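Local coordinates for beta-lactamase II (Erythrobacter litoralis, PDB 6V72), which probably hydrolyses beta-lactam antibiotics to substituted beta-amino acids, as a zinc-dependent class B metallo-beta-lactamase, at residues H118-E123 / H165-I170; I63-A68 / A154-Y159; A204-V209 / R237-A242; P217-I222 / E230-I235. All blocks are in the same frame, centred on the assembly; numbering follows the deposited sequence.

Contact 1: residues H118-E123 / H165-I170; sequences HPLSNE and HTRDNI
The His118 imidazole is sandwiched between Asp168 CB, which lies 3.7 Å from the ring plane in a CH-pi contact, and CD of its own neighbour Pro119 on the opposite face. A first torsion of -170°, setting CG opposite the backbone N of His118, carries the ring over Asp168. At the ring edge Ile170 CG2 packs 3.9 Å from His118 CD2. Also in the ring plane, the backbone N of Leu120 donates a nearly straight bond (171°) to His118 ND1 at 3.0 Å, which fixes the ring's rotation within the turn of 118-121. The second flat group, the Arg167 guanidinium, has carboxylates at its edge. It holds Asp168 side-on, with NE 3.0 Å from OD1 and NH2 2.9 Å from OD2. The same NH2 reaches across to the anti lone pair of Glu123 OE1 at 2.9 Å. This salt-bridge network ties the loop after strand 114-117 to the loop of the metallo-beta-lactamase fold that carries the zinc ligand His165, although no zinc is bound to this chain here. Between the loops, Leu120 O and Asp168 OD2 are two acceptors only 3.1 Å apart, a closeness that the nearby Arg167 charge probably eases. Tyr160 meets His118 edge-to-face.

Contact 2: residues I63-A68 / A154-Y159; sequences ILVDTA and APLRLY
Leu156 presses a single methyl, CD1, between the branches of Ile63 and Val65, two residues apart on the same side of strand 61-65. Its conformation accounts for that reach. With chi1 at -69° CG stands beside the backbone N, and with chi2 at 161° CD1 continues outward from CA, so CD1, set anti to CA, is the methyl that reaches the strand. CD1 lies 3.7 Å from Ile63 CG2 and 3.4 Å from Val65 CG2, the latter closer than an ordinary van der Waals contact. Val65 offers the methyl that lies beside its backbone N, whereas Ile63 offers the one placed anti to N; the Ile63 and Leu156 side chains lie alongside one another, pointing opposite ways. The remaining branch of Ile63 is less certain. This residue has two deposited conformers, and in the one described chi2 is 139°, away from a staggered value, so the approach of its CD1 to Ala154 O and to the ring of Pro155, which follows a cis peptide bond, is doubtful in detail. Leu64, between the two contact residues, turns the other way, onto Ile77 of helix 71-84. The contact joins the two sheets of the alpha-beta/beta-alpha sandwich: strand 61-65 belongs to the larger, while Leu156 immediately precedes edge strand 157-159 of the smaller and also packs on Val172 and Leu174 there. No hydrogen bond crosses between the segments, and Ala154 O finds its donor in Asn58 ND2. Cohesion across this buried junction is therefore apolar, resting on the close fit of methyl groups.

Contact 3: residues A204-V209 / R237-A242; sequences AYAQSV and RTLDLA. With CA (calcium ion), chain B.
Tyr205 lies against Ala242 and Thr238 along one side, from CB to CE1. Its CB is 4.0 Å from Ala242 CB, and the same methyl stays close as the side chain runs outward, lying near CG as well and coming to 3.6 Å from CD1. One atom farther along, CE1 meets Thr238 CG2 at 3.9 Å. Both methyls approach the ring obliquely, and the side chains of Tyr205 and Thr238 cross at about a right angle. At the tip, OH leaves the interface and hydrogen-bonds to Met185 O. The first torsion sets this course: at -156° it puts CG roughly opposite the backbone N, carrying the ring along the side of the partner helix. Thr238 CG2 also touches Val209 CG2, while Thr238 OG1 bonds back to Ala234 O. Where the backbones come nearest, Ala206 and Ala242 meet with their CB atoms 3.8 Å apart; these small side chains allow the close approach. Leu239 closes the other flank, its CB on Val209 CG1 and its CD1 reaching Ala206 O at 3.3 Å. A water accepts from Ala206 N and can donate to Ala242 O, though it has other acceptors within reach. Asp240 points away from helix 205-215, and its OD1 binds a calcium ion at 2.3 Å, with Glu243 and a water as further ligands. Phe46 of the second subunit packs on Arg237 and Leu241 nearby. The axes of 205-209 and 237-242 run nearly antiparallel at 158° and approach to 8.4 Å, an apolar helix pair of the kind that covers the outer side of the C-terminal half in the metallo-beta-lactamase sandwich.

Contact 4: residues P217-I222 / E230-I235; sequences PDARTI and EGRKAI
Ile222 and Arg232 bury the most surface here, with Glu230 next. Ile222 meets Glu230 through the backbone as an antiparallel hydrogen-bonded pair: Ile222 N donates to Glu230 O at 2.8 Å and Glu230 N returns a bond to Ile222 O at 3.0 Å. It is a single bridge, after which the chain turns away through Gly231, whose CA makes a CA-H...O contact with Arg220 O. The side chain of Ile222 spreads over the next residues, CG1 lying 3.7 Å from Gly231 O and CD1 3.9 Å from Ile235 CD1, the two isoleucines crossing at about a right angle. Arg232 folds back over the other segment, bent at chi3 (72°), so that its guanidinium lies flat between two unlike partners. Pro217 O sits over the centre of one face, 3.5 Å from the plane, and Ile235 CD1 covers the opposite face. In the guanidinium plane, NH2 donates to a lone pair of Ala219 O at 2.9 Å with an N-H...O angle of 161°. The same nitrogen also bonds Phe216 O, and NH1 makes a weak bond to Ala213 O, so this cation gathers carbonyls at the C-terminal end of helix 205-215, where its charge is probably welcome. Glu230 contributes chiefly backbone, its carboxylate turning away to Gly189 N. The contact thus joins strand 221-223, an outermost strand of the smaller sheet beside strand 179-181, to the start of helix 233-243, while Ile235 passes on to Val209, Phe212 and Ala213 of helix 205-215.

Overall arrangement
Contacts 1 and 2 interleave along the chain, their segments alternating, whereas contacts 3 and 4 follow, with contact 4 nested inside the loop that contact 3 closes. Contacts 3 and 4 share helix 233-243 and touch, their centres about 14 Å apart. Contact 1 touches both contact 2, through Ile170 and Tyr159, and contact 3, where His165 meets Tyr205. Contacts 2 and 4, with centres about 18 Å apart, involve the two outermost strands of the four-stranded sheet, 157-159 and 221-223. In the fold, contact 1 holds the zinc ligand His165, contact 2 joins the two sheets, and contacts 3 and 4 attach the C-terminal helix to helix 205-215 and to strand 221-223.

Contact 1: residues H118-E123 / H165-I170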
loop_
_atom_site.group_PDB
_atom_site.type_symbol
_atom_site.label_atom_id
_atom_site.label_comp_id
_atom_site.label_asym_id
_atom_site.label_seq_id
_atom_site.Cartn_x
_atom_site.Cartn_y
_atom_site.Cartn_z
ATOM N N HIS A 118 -9.605 7.549 -20.869
ATOM C CA HIS A 118 -8.318 8.011 -21.368
ATOM C C HIS A 118 -7.844 7.084 -22.491
ATOM O O HIS A 118 -7.981 5.860 -22.374
ATOM C CB HIS A 118 -7.305 8.029 -20.219
ATOM C CG HIS A 118 -6.014 8.702 -20.572
ATOM N ND1 HIS A 118 -5.090 8.142 -21.433
ATOM C CD2 HIS A 118 -5.503 9.902 -20.192
ATOM C CE1 HIS A 118 -4.071 8.974 -21.571
ATOM N NE2 HIS A 118 -4.293 10.042 -20.824
ATOM N N PRO A 119 -7.258 7.617 -23.579
ATOM C CA PRO A 119 -6.914 6.751 -24.725
ATOM C C PRO A 119 -5.914 5.665 -24.408
ATOM O O PRO A 119 -5.880 4.648 -25.118
ATOM C CB PRO A 119 -6.334 7.726 -25.765
ATOM C CG PRO A 119 -6.125 9.001 -25.054
ATOM C CD PRO A 119 -7.054 9.039 -23.884
ATOM N N LEU A 120 -5.055 5.855 -23.406
ATOM C CA LEU A 120 -4.023 4.861 -23.170
ATOM C C LEU A 120 -4.381 3.938 -22.021
ATOM O O LEU A 120 -3.617 3.015 -21.719
ATOM C CB LEU A 120 -2.659 5.538 -22.945
ATOM C CG LEU A 120 -2.146 6.390 -24.113
ATOM C CD1 LEU A 120 -0.731 6.948 -23.842
ATOM C CD2 LEU A 120 -2.205 5.602 -25.450
ATOM N N SER A 121 -5.535 4.131 -21.394
ATOM C CA SER A 121 -5.932 3.236 -20.322
ATOM C C SER A 121 -6.193 1.848 -20.891
ATOM O O SER A 121 -6.768 1.705 -21.972
ATOM C CB SER A 121 -7.174 3.768 -19.611
ATOM O OG SER A 121 -8.262 3.847 -20.507
ATOM N N ASN A 122 -5.739 0.828 -20.163
ATOM C CA ASN A 122 -5.885 -0.580 -20.552
ATOM C C ASN A 122 -5.226 -0.899 -21.897
ATOM O O ASN A 122 -5.692 -1.773 -22.642
ATOM C CB ASN A 122 -7.355 -1.012 -20.556
ATOM C CG ASN A 122 -7.692 -1.922 -19.391
ATOM O OD1 ASN A 122 -6.815 -2.593 -18.840
ATOM N ND2 ASN A 122 -8.960 -1.940 -19.001
ATOM N N GLU A 123 -4.129 -0.218 -22.196
ATOM C CA GLU A 123 -3.292 -0.540 -23.349
ATOM C C GLU A 123 -2.993 -2.038 -23.449
ATOM O O GLU A 123 -3.075 -2.634 -24.534
ATOM C CB GLU A 123 -1.974 0.251 -23.283
ATOM C CG GLU A 123 -1.774 1.177 -24.428
ATOM C CD GLU A 123 -0.339 1.642 -24.557
ATOM O OE1 GLU A 123 0.187 2.318 -23.638
ATOM O OE2 GLU A 123 0.274 1.343 -25.601
ATOM N N HIS A 165 -1.815 7.390 -9.345
ATOM C CA HIS A 165 -2.163 6.034 -8.926
ATOM C C HIS A 165 -1.965 5.050 -10.075
ATOM O O HIS A 165 -1.510 3.905 -9.873
ATOM C CB HIS A 165 -3.598 6.001 -8.413
ATOM C CG HIS A 165 -4.088 4.634 -8.051
ATOM N ND1 HIS A 165 -3.885 4.079 -6.807
ATOM C CD2 HIS A 165 -4.800 3.724 -8.759
ATOM C CE1 HIS A 165 -4.435 2.876 -6.768
ATOM N NE2 HIS A 165 -4.994 2.635 -7.942
ATOM N N THR A 166 -2.289 5.486 -11.290
ATOM C CA THR A 166 -1.909 4.827 -12.530
ATOM C C THR A 166 -1.398 5.880 -13.499
ATOM O O THR A 166 -1.588 7.075 -13.299
ATOM C CB THR A 166 -3.078 4.072 -13.167
ATOM O OG1 THR A 166 -4.108 5.012 -13.509
ATOM C CG2 THR A 166 -3.629 3.046 -12.218
ATOM N N ARG A 167 -0.789 5.420 -14.596
ATOM C CA ARG A 167 -0.254 6.351 -15.586
ATOM C C ARG A 167 -1.352 7.211 -16.187
ATOM O O ARG A 167 -1.137 8.390 -16.505
ATOM C CB ARG A 167 0.463 5.587 -16.706
ATOM C CG ARG A 167 1.216 6.499 -17.700
ATOM C CD ARG A 167 1.742 5.744 -18.925
ATOM N NE ARG A 167 0.630 5.171 -19.681
ATOM C CZ ARG A 167 0.741 4.235 -20.622
ATOM N NH1 ARG A 167 1.947 3.766 -20.967
ATOM N NH2 ARG A 167 -0.365 3.780 -21.219
ATOM N N ASP A 168 -2.533 6.634 -16.375
ATOM C CA ASP A 168 -3.555 7.289 -17.175
ATOM C C ASP A 168 -4.794 7.656 -16.356
ATOM O O ASP A 168 -5.856 7.914 -16.935
ATOM C CB ASP A 168 -3.915 6.395 -18.360
ATOM C CG ASP A 168 -2.671 5.982 -19.196
ATOM O OD1 ASP A 168 -1.850 6.862 -19.579
ATOM O OD2 ASP A 168 -2.504 4.767 -19.453
ATOM N N ASN A 169 -4.683 7.724 -15.026
ATOM C CA ASN A 169 -5.845 8.106 -14.224
ATOM C C ASN A 169 -6.346 9.501 -14.584
ATOM O O ASN A 169 -5.557 10.404 -14.868
ATOM C CB ASN A 169 -5.531 8.000 -12.712
ATOM C CG ASN A 169 -4.247 8.710 -12.259
ATOM O OD1 ASN A 169 -3.759 9.660 -12.886
ATOM N ND2 ASN A 169 -3.739 8.272 -11.132
ATOM N N ILE A 170 -7.677 9.669 -14.603
ATOM C CA ILE A 170 -8.268 10.978 -14.866
ATOM C C ILE A 170 -9.200 11.375 -13.722
ATOM O O ILE A 170 -9.505 10.591 -12.827
ATOM C CB ILE A 170 -8.999 11.040 -16.223
ATOM C CG1 ILE A 170 -10.199 10.083 -16.237
ATOM C CG2 ILE A 170 -8.019 10.733 -17.378
ATOM C CD1 ILE A 170 -11.074 10.229 -17.517
#

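Contact 2: residues I63-A68 / A154-Y159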
loop_
_atom_site.group_PDB
_atom_site.type_symbol
_atom_site.label_atom_id
_atom_site.label_comp_id
_atom_site.label_asym_id
_atom_site.label_seq_id
_atom_site.Cartn_x
_atom_site.Cartn_y
_atom_site.Cartn_z
ATOM N N ILE A 63 -25.423 10.887 -16.650
ATOM C CA ILE A 63 -24.052 10.536 -17.015
ATOM C C ILE A 63 -23.428 9.816 -15.836
ATOM O O ILE A 63 -23.518 10.281 -14.695
ATOM C CB ILE A 63 -23.226 11.775 -17.392
ATOM C CG1 ILE A 63 -23.830 12.438 -18.623
ATOM C CG2 ILE A 63 -21.786 11.394 -17.655
ATOM C CD1 ILE A 63 -23.830 13.913 -18.519
ATOM N N LEU A 64 -22.805 8.680 -16.113
ATOM C CA LEU A 64 -22.221 7.818 -15.090
ATOM C C LEU A 64 -20.718 8.056 -15.004
ATOM O O LEU A 64 -20.034 8.086 -16.032
ATOM C CB LEU A 64 -22.499 6.350 -15.420
ATOM C CG LEU A 64 -21.962 5.289 -14.443
ATOM C CD1 LEU A 64 -22.596 5.431 -13.095
ATOM C CD2 LEU A 64 -22.186 3.902 -15.022
ATOM N N VAL A 65 -20.210 8.243 -13.783
ATOM C CA VAL A 65 -18.769 8.261 -13.536
ATOM C C VAL A 65 -18.437 6.992 -12.771
ATOM O O VAL A 65 -18.867 6.830 -11.626
ATOM C CB VAL A 65 -18.320 9.496 -12.746
ATOM C CG1 VAL A 65 -16.795 9.392 -12.484
ATOM C CG2 VAL A 65 -18.701 10.782 -13.487
ATOM N N ASP A 66 -17.678 6.102 -13.418
ATOM C CA ASP A 66 -17.176 4.825 -12.904
ATOM C C ASP A 66 -18.267 3.776 -12.702
ATOM O O ASP A 66 -19.432 4.085 -12.409
ATOM C CB ASP A 66 -16.356 5.027 -11.621
ATOM C CG ASP A 66 -14.957 5.546 -11.931
ATOM O OD1 ASP A 66 -14.456 5.220 -13.032
ATOM O OD2 ASP A 66 -14.355 6.267 -11.108
ATOM N N THR A 67 -17.886 2.522 -12.889
ATOM C CA THR A 67 -18.782 1.418 -12.610
ATOM C C THR A 67 -18.731 1.073 -11.121
ATOM O O THR A 67 -17.918 1.604 -10.355
ATOM C CB THR A 67 -18.410 0.197 -13.448
ATOM O OG1 THR A 67 -17.151 -0.317 -13.011
ATOM C CG2 THR A 67 -18.345 0.535 -14.950
ATOM N N ALA A 68 -19.626 0.182 -10.705
ATOM C CA ALA A 68 -19.524 -0.424 -9.386
ATOM C C ALA A 68 -18.480 -1.533 -9.407
ATOM O O ALA A 68 -17.829 -1.776 -10.422
ATOM C CB ALA A 68 -20.881 -0.965 -8.948
ATOM N N ALA A 154 -20.545 16.681 -20.532
ATOM C CA ALA A 154 -20.987 17.896 -19.857
ATOM C C ALA A 154 -22.245 17.605 -19.038
ATOM O O ALA A 154 -23.119 16.855 -19.493
ATOM C CB ALA A 154 -21.266 18.995 -20.892
ATOM N N PRO A 155 -22.393 18.197 -17.839
ATOM C CA PRO A 155 -21.585 19.273 -17.252
ATOM C C PRO A 155 -20.294 18.848 -16.583
ATOM O O PRO A 155 -19.584 19.717 -16.107
ATOM C CB PRO A 155 -22.529 19.881 -16.215
ATOM C CG PRO A 155 -23.355 18.697 -15.771
ATOM C CD PRO A 155 -23.613 17.936 -17.053
ATOM N N LEU A 156 -19.990 17.556 -16.548
ATOM C CA LEU A 156 -18.696 17.146 -16.020
ATOM C C LEU A 156 -17.582 17.765 -16.845
ATOM O O LEU A 156 -17.643 17.796 -18.081
ATOM C CB LEU A 156 -18.555 15.626 -16.037
ATOM C CG LEU A 156 -19.475 14.908 -15.051
ATOM C CD1 LEU A 156 -19.593 13.459 -15.466
ATOM C CD2 LEU A 156 -18.992 15.022 -13.600
ATOM N N ARG A 157 -16.559 18.256 -16.162
ATOM C CA ARG A 157 -15.343 18.705 -16.823
ATOM C C ARG A 157 -14.269 17.666 -16.555
ATOM O O ARG A 157 -13.952 17.378 -15.395
ATOM C CB ARG A 157 -14.935 20.087 -16.330
ATOM C CG ARG A 157 -15.995 21.147 -16.631
ATOM C CD ARG A 157 -16.222 21.341 -18.118
ATOM N NE ARG A 157 -16.953 22.584 -18.367
ATOM C CZ ARG A 157 -18.187 22.656 -18.866
ATOM N NH1 ARG A 157 -18.755 23.838 -19.019
ATOM N NH2 ARG A 157 -18.845 21.563 -19.233
ATOM N N LEU A 158 -13.745 17.077 -17.618
ATOM C CA LEU A 158 -12.770 15.993 -17.510
ATOM C C LEU A 158 -11.348 16.537 -17.562
ATOM O O LEU A 158 -11.018 17.315 -18.462
ATOM C CB LEU A 158 -12.953 15.011 -18.660
ATOM C CG LEU A 158 -14.051 13.970 -18.580
ATOM C CD1 LEU A 158 -15.340 14.500 -18.052
ATOM C CD2 LEU A 158 -14.212 13.430 -19.989
ATOM N N TYR A 159 -10.503 16.092 -16.630
ATOM C CA TYR A 159 -9.153 16.622 -16.484
ATOM C C TYR A 159 -8.162 15.483 -16.275
ATOM O O TYR A 159 -8.326 14.670 -15.355
ATOM C CB TYR A 159 -9.082 17.599 -15.296
ATOM C CG TYR A 159 -7.712 18.219 -15.160
ATOM C CD1 TYR A 159 -7.261 19.161 -16.073
ATOM C CD2 TYR A 159 -6.860 17.852 -14.119
ATOM C CE1 TYR A 159 -6.003 19.720 -15.953
ATOM C CE2 TYR A 159 -5.614 18.395 -13.990
ATOM C CZ TYR A 159 -5.179 19.331 -14.900
ATOM O OH TYR A 159 -3.910 19.887 -14.755
#

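Contact 3: residues A204-V209 / R237-A242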
loop_
_atom_site.group_PDB
_atom_site.type_symbol
_atom_site.label_atom_id
_atom_site.label_comp_id
_atom_site.label_asym_id
_atom_site.label_seq_id
_atom_site.Cartn_x
_atom_site.Cartn_y
_atom_site.Cartn_z
ATOM N N ALA A 204 5.793 11.177 -10.472
ATOM C CA ALA A 204 4.898 12.216 -10.958
ATOM C C ALA A 204 3.738 12.484 -10.019
ATOM O O ALA A 204 3.086 13.526 -10.156
ATOM C CB ALA A 204 4.334 11.844 -12.337
ATOM N N TYR A 205 3.514 11.593 -9.045
ATOM C CA TYR A 205 2.275 11.606 -8.267
ATOM C C TYR A 205 2.032 12.967 -7.625
ATOM O O TYR A 205 0.933 13.532 -7.729
ATOM C CB TYR A 205 2.331 10.497 -7.211
ATOM C CG TYR A 205 1.003 9.964 -6.703
ATOM C CD1 TYR A 205 0.014 10.811 -6.210
ATOM C CD2 TYR A 205 0.768 8.595 -6.673
ATOM C CE1 TYR A 205 -1.171 10.305 -5.714
ATOM C CE2 TYR A 205 -0.409 8.078 -6.204
ATOM C CZ TYR A 205 -1.385 8.931 -5.736
ATOM O OH TYR A 205 -2.564 8.376 -5.261
ATOM N N ALA A 206 3.043 13.528 -6.960
ATOM C CA ALA A 206 2.805 14.777 -6.250
ATOM C C ALA A 206 2.432 15.915 -7.202
ATOM O O ALA A 206 1.502 16.681 -6.923
ATOM C CB ALA A 206 4.046 15.153 -5.430
ATOM N N GLN A 207 3.137 16.046 -8.331
ATOM C CA GLN A 207 2.782 17.110 -9.259
ATOM C C GLN A 207 1.401 16.880 -9.859
ATOM O O GLN A 207 0.659 17.835 -10.090
ATOM C CB GLN A 207 3.822 17.237 -10.373
ATOM C CG GLN A 207 3.566 18.424 -11.292
ATOM C CD GLN A 207 3.540 19.753 -10.534
ATOM O OE1 GLN A 207 4.393 20.025 -9.662
ATOM N NE2 GLN A 207 2.568 20.585 -10.856
ATOM N N SER A 208 1.038 15.624 -10.125
ATOM C CA SER A 208 -0.305 15.373 -10.642
ATOM C C SER A 208 -1.367 15.774 -9.634
ATOM O O SER A 208 -2.416 16.311 -10.008
ATOM C CB SER A 208 -0.455 13.906 -11.044
ATOM O OG SER A 208 0.540 13.562 -12.019
ATOM N N VAL A 209 -1.115 15.552 -8.346
ATOM C CA VAL A 209 -2.075 16.024 -7.351
ATOM C C VAL A 209 -2.135 17.552 -7.353
ATOM O O VAL A 209 -3.217 18.140 -7.267
ATOM C CB VAL A 209 -1.729 15.464 -5.956
ATOM C CG1 VAL A 209 -2.630 16.073 -4.873
ATOM C CG2 VAL A 209 -1.889 13.961 -5.942
ATOM N N ARG A 237 -3.592 16.087 2.271
ATOM C CA ARG A 237 -2.952 14.887 2.781
ATOM C C ARG A 237 -2.404 14.040 1.650
ATOM O O ARG A 237 -1.290 13.527 1.755
ATOM C CB ARG A 237 -3.924 14.072 3.639
ATOM C CG ARG A 237 -3.371 12.742 4.123
ATOM C CD ARG A 237 -2.130 12.886 5.005
ATOM N NE ARG A 237 -2.313 13.795 6.132
ATOM C CZ ARG A 237 -2.802 13.431 7.320
ATOM N NH1 ARG A 237 -2.928 14.331 8.303
ATOM N NH2 ARG A 237 -3.178 12.167 7.532
ATOM N N THR A 238 -3.181 13.849 0.573
ATOM C CA THR A 238 -2.674 13.066 -0.547
ATOM C C THR A 238 -1.378 13.660 -1.089
ATOM O O THR A 238 -0.421 12.927 -1.361
ATOM C CB THR A 238 -3.726 12.969 -1.658
ATOM O OG1 THR A 238 -4.912 12.368 -1.107
ATOM C CG2 THR A 238 -3.173 12.119 -2.835
ATOM N N LEU A 239 -1.336 14.986 -1.240
ATOM C CA LEU A 239 -0.133 15.664 -1.712
ATOM C C LEU A 239 1.038 15.426 -0.763
ATOM O O LEU A 239 2.155 15.110 -1.197
ATOM C CB LEU A 239 -0.416 17.167 -1.833
ATOM C CG LEU A 239 0.738 18.006 -2.363
ATOM C CD1 LEU A 239 1.319 17.409 -3.668
ATOM C CD2 LEU A 239 0.255 19.421 -2.572
ATOM N N ASP A 240 0.798 15.574 0.541
ATOM C CA ASP A 240 1.877 15.342 1.500
ATOM C C ASP A 240 2.418 13.919 1.375
ATOM O O ASP A 240 3.639 13.698 1.398
ATOM C CB ASP A 240 1.381 15.575 2.925
ATOM C CG ASP A 240 1.678 16.986 3.457
ATOM O OD1 ASP A 240 2.651 17.642 2.995
ATOM O OD2 ASP A 240 0.945 17.422 4.370
ATOM N N LEU A 241 1.525 12.932 1.265
ATOM C CA LEU A 241 1.987 11.554 1.125
ATOM C C LEU A 241 2.765 11.369 -0.171
ATOM O O LEU A 241 3.794 10.680 -0.198
ATOM C CB LEU A 241 0.801 10.586 1.163
ATOM C CG LEU A 241 0.083 10.486 2.500
ATOM C CD1 LEU A 241 -1.215 9.694 2.327
ATOM C CD2 LEU A 241 1.005 9.824 3.540
ATOM N N ALA A 242 2.270 11.963 -1.262
ATOM C CA ALA A 242 2.930 11.814 -2.556
ATOM C C ALA A 242 4.305 12.471 -2.564
ATOM O O ALA A 242 5.214 11.993 -3.261
ATOM C CB ALA A 242 2.042 12.401 -3.659
HETATM CA CA CA B . 4.892 17.968 2.436
HETATM O O HOH W 1 5.586 12.183 -6.194
HETATM O O HOH W 2 5.149 15.565 2.581
#

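Contact 4: residues P217-I222 / E230-I235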
loop_
_atom_site.group_PDB
_atom_site.type_symbol
_atom_site.label_atom_id
_atom_site.label_comp_id
_atom_site.label_asym_id
_atom_site.label_seq_id
_atom_site.Cartn_x
_atom_site.Cartn_y
_atom_site.Cartn_z
ATOM N N PRO A 217 -9.821 24.633 -8.404
ATOM C CA PRO A 217 -9.232 25.335 -7.250
ATOM C C PRO A 217 -10.227 25.782 -6.203
ATOM O O PRO A 217 -9.810 26.071 -5.077
ATOM C CB PRO A 217 -8.544 26.554 -7.891
ATOM C CG PRO A 217 -9.390 26.852 -9.117
ATOM C CD PRO A 217 -9.832 25.472 -9.624
ATOM N N ASP A 218 -11.515 25.851 -6.524
ATOM C CA ASP A 218 -12.494 26.421 -5.609
ATOM C C ASP A 218 -13.397 25.376 -4.974
ATOM O O ASP A 218 -14.056 25.681 -3.973
ATOM C CB ASP A 218 -13.356 27.467 -6.338
ATOM C CG ASP A 218 -12.519 28.572 -6.965
ATOM O OD1 ASP A 218 -11.613 29.078 -6.278
ATOM O OD2 ASP A 218 -12.748 28.929 -8.145
ATOM N N ALA A 219 -13.417 24.153 -5.506
ATOM C CA ALA A 219 -14.331 23.130 -5.016
ATOM C C ALA A 219 -14.042 22.787 -3.558
ATOM O O ALA A 219 -12.919 22.430 -3.205
ATOM C CB ALA A 219 -14.209 21.870 -5.884
ATOM N N ARG A 220 -15.068 22.865 -2.711
ATOM C CA ARG A 220 -14.909 22.496 -1.312
ATOM C C ARG A 220 -15.439 21.105 -1.005
ATOM O O ARG A 220 -15.263 20.627 0.114
ATOM C CB ARG A 220 -15.592 23.525 -0.403
ATOM C CG ARG A 220 -14.862 24.851 -0.372
ATOM C CD ARG A 220 -15.460 25.816 0.654
ATOM N NE ARG A 220 -14.979 25.584 2.018
ATOM C CZ ARG A 220 -13.818 26.036 2.498
ATOM N NH1 ARG A 220 -13.479 25.781 3.758
ATOM N NH2 ARG A 220 -12.993 26.742 1.727
ATOM N N THR A 221 -16.074 20.435 -1.955
ATOM C CA THR A 221 -16.487 19.053 -1.766
ATOM C C THR A 221 -15.589 18.193 -2.646
ATOM O O THR A 221 -15.660 18.276 -3.876
ATOM C CB THR A 221 -17.958 18.849 -2.119
ATOM O OG1 THR A 221 -18.774 19.593 -1.205
ATOM C CG2 THR A 221 -18.331 17.389 -2.018
ATOM N N ILE A 222 -14.734 17.393 -2.019
ATOM C CA ILE A 222 -13.838 16.495 -2.727
ATOM C C ILE A 222 -14.326 15.069 -2.516
ATOM O O ILE A 222 -14.435 14.595 -1.381
ATOM C CB ILE A 222 -12.382 16.655 -2.269
ATOM C CG1 ILE A 222 -11.952 18.118 -2.374
ATOM C CG2 ILE A 222 -11.464 15.711 -3.096
ATOM C CD1 ILE A 222 -12.096 18.716 -3.774
ATOM N N GLU A 230 -15.322 14.624 1.459
ATOM C CA GLU A 230 -14.904 15.521 2.522
ATOM C C GLU A 230 -14.445 16.812 1.867
ATOM O O GLU A 230 -14.845 17.120 0.740
ATOM C CB GLU A 230 -13.836 14.839 3.392
ATOM C CG GLU A 230 -12.551 14.511 2.656
ATOM C CD GLU A 230 -11.478 14.011 3.606
ATOM O OE1 GLU A 230 -10.932 14.827 4.379
ATOM O OE2 GLU A 230 -11.196 12.798 3.591
ATOM N N GLY A 231 -13.629 17.587 2.570
ATOM C CA GLY A 231 -13.124 18.834 2.053
ATOM C C GLY A 231 -11.744 18.700 1.443
ATOM O O GLY A 231 -11.247 17.597 1.177
ATOM N N ARG A 232 -11.099 19.850 1.239
ATOM C CA ARG A 232 -9.825 19.839 0.531
ATOM C C ARG A 232 -8.680 19.263 1.355
ATOM O O ARG A 232 -7.588 19.077 0.809
ATOM C CB ARG A 232 -9.491 21.245 0.033
ATOM C CG ARG A 232 -10.491 21.756 -0.991
ATOM C CD ARG A 232 -10.053 23.045 -1.652
ATOM N NE ARG A 232 -8.947 22.943 -2.604
ATOM C CZ ARG A 232 -9.102 22.754 -3.909
ATOM N NH1 ARG A 232 -8.037 22.729 -4.713
ATOM N NH2 ARG A 232 -10.321 22.574 -4.412
ATOM N N LYS A 233 -8.891 18.962 2.641
ATOM C CA LYS A 233 -7.866 18.236 3.385
ATOM C C LYS A 233 -7.483 16.928 2.700
ATOM O O LYS A 233 -6.337 16.488 2.816
ATOM C CB LYS A 233 -8.326 17.960 4.819
ATOM C CG LYS A 233 -7.162 17.518 5.718
ATOM C CD LYS A 233 -7.613 17.004 7.071
ATOM C CE LYS A 233 -6.462 17.044 8.069
ATOM N NZ LYS A 233 -6.906 16.693 9.445
ATOM N N ALA A 234 -8.410 16.298 1.965
ATOM C CA ALA A 234 -8.055 15.088 1.229
ATOM C C ALA A 234 -6.968 15.369 0.202
ATOM O O ALA A 234 -6.052 14.556 0.019
ATOM C CB ALA A 234 -9.295 14.508 0.529
ATOM N N ILE A 235 -7.045 16.522 -0.472
ATOM C CA ILE A 235 -5.992 16.901 -1.412
ATOM C C ILE A 235 -4.694 17.168 -0.669
ATOM O O ILE A 235 -3.614 16.729 -1.089
ATOM C CB ILE A 235 -6.414 18.135 -2.225
ATOM C CG1 ILE A 235 -7.675 17.856 -3.041
ATOM C CG2 ILE A 235 -5.290 18.584 -3.132
ATOM C CD1 ILE A 235 -8.183 19.118 -3.761
#